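PDB 3WP9: Ice-binding protein from Colwellia, which binds to the surface of ice crystals, inhibits their growth and inhibits ice recrystallization. Local coordinates for residues Ser37-Thr40 with Gly41-Leu45; Asp49-Thr52 with Gly53-Thr57. One frame throughout, in Å; residues are numbered along the deposited sequence.

Interaction 1 (Ser37-Thr40 with Gly41-Leu45)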
# COMPACT_ATOMS: atom_id res chain seq x y z
N SER A 37 -3.76 12.03 -8.93
CA SER A 37 -4.77 13.09 -9.03
C SER A 37 -4.81 13.79 -7.68
O SER A 37 -4.81 13.15 -6.62
CB SER A 37 -6.13 12.46 -9.43
OG SER A 37 -7.20 13.40 -9.17
N PRO A 38 -4.94 15.13 -7.65
CA PRO A 38 -5.35 16.06 -8.75
C PRO A 38 -4.18 16.62 -9.57
O PRO A 38 -4.37 17.40 -10.52
CB PRO A 38 -6.06 17.17 -7.98
CG PRO A 38 -5.29 17.24 -6.72
CD PRO A 38 -4.97 15.80 -6.35
N ILE A 39 -2.96 16.23 -9.22
CA ILE A 39 -1.82 16.76 -9.92
C ILE A 39 -1.79 16.32 -11.38
O ILE A 39 -2.25 15.19 -11.76
CB ILE A 39 -0.53 16.34 -9.16
CG1 ILE A 39 0.65 17.27 -9.49
CG2 ILE A 39 -0.20 14.87 -9.44
CD1 ILE A 39 1.48 17.53 -8.28
N THR A 40 -1.25 17.20 -12.23
CA THR A 40 -1.07 16.92 -13.65
C THR A 40 -0.37 15.57 -13.90
O THR A 40 0.50 15.15 -13.11
CB THR A 40 -0.22 18.06 -14.36
OG1 THR A 40 0.15 17.63 -15.68
CG2 THR A 40 1.07 18.29 -13.58
N GLY A 41 -0.78 14.87 -14.96
CA GLY A 41 -0.12 13.67 -15.48
C GLY A 41 1.38 13.81 -15.73
O GLY A 41 2.11 12.82 -15.84
N ALA A 42 1.86 15.05 -15.82
CA ALA A 42 3.29 15.27 -15.98
C ALA A 42 4.08 14.74 -14.77
O ALA A 42 5.28 14.45 -14.92
CB ALA A 42 3.60 16.76 -16.25
N ALA A 43 3.43 14.63 -13.62
CA ALA A 43 4.05 14.17 -12.33
C ALA A 43 3.97 12.61 -12.25
O ALA A 43 4.45 12.05 -11.28
CB ALA A 43 3.36 14.84 -11.18
N LEU A 44 3.39 11.94 -13.25
CA LEU A 44 3.39 10.44 -13.23
C LEU A 44 4.54 9.99 -14.09
O LEU A 44 4.47 10.05 -15.32
CB LEU A 44 2.01 9.94 -13.73
CG LEU A 44 1.57 8.57 -13.21
CD1 LEU A 44 0.15 8.35 -13.78
CD2 LEU A 44 2.49 7.43 -13.68
N LEU A 45 5.66 9.62 -13.45
CA LEU A 45 6.93 9.41 -14.16
C LEU A 45 7.24 7.95 -14.27
O LEU A 45 8.36 7.54 -14.01
CB LEU A 45 8.07 10.04 -13.36
CG LEU A 45 7.88 11.53 -13.05
CD1 LEU A 45 9.01 11.98 -12.07
CD2 LEU A 45 7.76 12.39 -14.29

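Interaction 2 (Asp49-Thr52 with Gly53-Thr57)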
# COMPACT_ATOMS: atom_id res chain seq x y z
N ASP A 49 5.95 1.10 -20.52
CA ASP A 49 6.40 -0.32 -20.48
C ASP A 49 6.57 -0.90 -19.06
O ASP A 49 6.79 -2.09 -18.85
CB ASP A 49 7.64 -0.56 -21.35
CG ASP A 49 8.84 0.36 -20.99
OD1 ASP A 49 9.12 0.64 -19.80
OD2 ASP A 49 9.54 0.82 -21.94
N GLU A 50 6.45 -0.06 -18.06
CA GLU A 50 6.56 -0.56 -16.71
C GLU A 50 5.19 -0.90 -16.07
O GLU A 50 5.18 -1.40 -14.94
CB GLU A 50 7.30 0.47 -15.79
CG GLU A 50 8.68 0.80 -16.30
CD GLU A 50 9.29 1.91 -15.49
OE1 GLU A 50 10.02 1.58 -14.50
OE2 GLU A 50 8.98 3.10 -15.80
N VAL A 51 4.07 -0.62 -16.75
CA VAL A 51 2.75 -0.81 -16.15
C VAL A 51 2.00 -1.86 -17.05
O VAL A 51 1.88 -1.63 -18.27
CB VAL A 51 1.96 0.52 -16.03
CG1 VAL A 51 0.60 0.33 -15.38
CG2 VAL A 51 2.76 1.51 -15.15
N THR A 52 1.60 -3.00 -16.48
CA THR A 52 0.73 -3.88 -17.30
C THR A 52 -0.75 -3.53 -17.39
O THR A 52 -1.40 -4.01 -18.34
CB THR A 52 0.81 -5.32 -16.87
OG1 THR A 52 0.26 -5.40 -15.54
CG2 THR A 52 2.30 -5.82 -16.99
N GLY A 53 -1.32 -2.78 -16.47
CA GLY A 53 -2.65 -2.24 -16.62
C GLY A 53 -2.74 -0.87 -17.24
O GLY A 53 -1.98 -0.54 -18.16
N ALA A 54 -3.68 -0.07 -16.77
CA ALA A 54 -3.97 1.24 -17.32
C ALA A 54 -3.24 2.26 -16.46
O ALA A 54 -3.02 2.02 -15.25
CB ALA A 54 -5.44 1.56 -17.26
N MET A 55 -2.94 3.38 -17.07
CA MET A 55 -2.34 4.51 -16.38
C MET A 55 -3.26 5.68 -16.61
O MET A 55 -3.48 6.05 -17.79
CB MET A 55 -0.97 4.79 -17.03
CG MET A 55 -0.17 5.85 -16.32
SD MET A 55 1.34 6.20 -17.28
CE MET A 55 2.26 4.71 -17.04
N TYR A 56 -3.83 6.24 -15.52
CA TYR A 56 -4.76 7.29 -15.60
C TYR A 56 -4.19 8.59 -15.16
O TYR A 56 -3.59 8.66 -14.04
CB TYR A 56 -5.94 6.93 -14.68
CG TYR A 56 -6.76 5.79 -15.23
CD1 TYR A 56 -7.58 5.99 -16.34
CD2 TYR A 56 -6.66 4.50 -14.69
CE1 TYR A 56 -8.32 4.93 -16.88
CE2 TYR A 56 -7.41 3.45 -15.18
CZ TYR A 56 -8.20 3.66 -16.29
OH TYR A 56 -8.92 2.61 -16.79
N THR A 57 -4.48 9.64 -15.93
CA THR A 57 -4.13 11.02 -15.53
C THR A 57 -5.29 11.99 -15.56
O THR A 57 -6.32 11.69 -16.19
CB THR A 57 -2.92 11.54 -16.37
OG1 THR A 57 -3.26 11.48 -17.76
CG2 THR A 57 -1.71 10.58 -16.25

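Interaction 1 (Ser37-Thr40 with Gly41-Leu45)
Thr-40 meets the turn that follows it with two oxygens. Its hydroxyl OG1 accepts the backbone N-H of Ala-42 over 3.1 Å in a nearly straight bond, 173° at the hydrogen. Its carbonyl O takes the N-H of Ala-43 at 3.0 Å, the donor standing above the carbonyl plane. With chi1 at 169° OG1 lies opposite the backbone N and beside the carbonyl carbon, which brings it over the N-terminal end of residues 41-43. Threonine thus supplies the hydroxyl of an ST turn that leads into a short 3-10 segment, and its methyl CG2 rests 4.0 Å from Ala-42 CB.

Apolar contact is slight. Ala-43 CB sits 3.5 Å from Thr-40 O and 4.0 Å from Ile-39 CG2; a small methyl suits the inside of this bend, where the branched Ile-39 leans in from the preceding residue. Gly-41 makes the first step of the turn on the buried side.

The next shell holds the hydroxyl in place. Asp-59 grips both ends of the Thr-40 to Gly-41 link, one carboxylate oxygen bonding Thr-40 OG1 and the other Gly-41 N, so OG1 has a second partner besides Ala-42 N. Farther along, Leu-44 is buried against Met-55 and Thr-57, while the backbones of Ala-43 and Leu-45 bond to Ile-22.

Thr-40 is probably part of the ice-binding site, as in related proteins. The arrangement as a whole is an ST turn running into a 3-10 segment, in the loop between strands 33-36 and 55-57 of a right-handed beta-helix.

Interaction 2 (Asp49-Thr52 with Gly53-Thr57)
Val-51 and Met-55 meet across a bend that leads into strand 55-57, one of the parallel strands of this right-handed beta-helix. The bend turns the chain from the short 3-10 segment ending at Glu-50 into the strand. Valine suits the inner side of the bend because its two methyls serve different partners. CG1, anti to the backbone N (chi1 -178°), faces the backbone of Gly-53 and Ala-54, and CG2 is left to meet the methionine.

Gly-53 comes first. Its phi/psi of -92°/-144° explain the residue type: this psi lies off the usual range of residues with a side chain, and glycine adopts it easily. Its N lies 3.8 Å and its O 3.9 Å from Val-51 CG1. Thr-52, just before it, faces away, and its hydroxyl makes a weak hydrogen bond to the carbonyl of Val-30 in the neighbouring strand 29-31.

Ala-54 follows. Its carbonyl O lies 4.0 Å from Val-51 CG1, but its methyl points away from residues 49-52, and its backbone is held by Asn-33 OD1 and by main-chain pairing with Val-34.

Met-55 opens the strand and is buried. Its long, flexible chain suits the job of reaching back over the bend: chi1 and chi2 are both extended, and a bend at chi3 brings the terminal methyl to the valine. Leu-44, Pro-63, Ser-67 and Val-34 also touch this side chain. Tyr-56 and Thr-57 carry the strand on.

The two side chains that close the bend run at about a right angle to each other, and the touch is between methyls, Val-51 CG2 to Met-55 CE at 3.7 Å.

How the interactions relate
Interaction 1 precedes interaction 2 along the chain, and their centres lie about 13 Å apart on the same side of the molecule. Both belong to the connection that runs from strand 33-36 to strand 55-57, its neighbour in the large parallel sheet: residues 37-45 form the early part of the loop, residues 49-57 its last bend and the strand itself. They touch directly, Leu-44 CD1 packing on Met-55 CG at 3.6 Å and Gly-41 CA on Thr-57 CG2 at 3.6 Å. The loop that carries Thr-40, probably ice-binding, is therefore packed against a strand of the beta-helix framework.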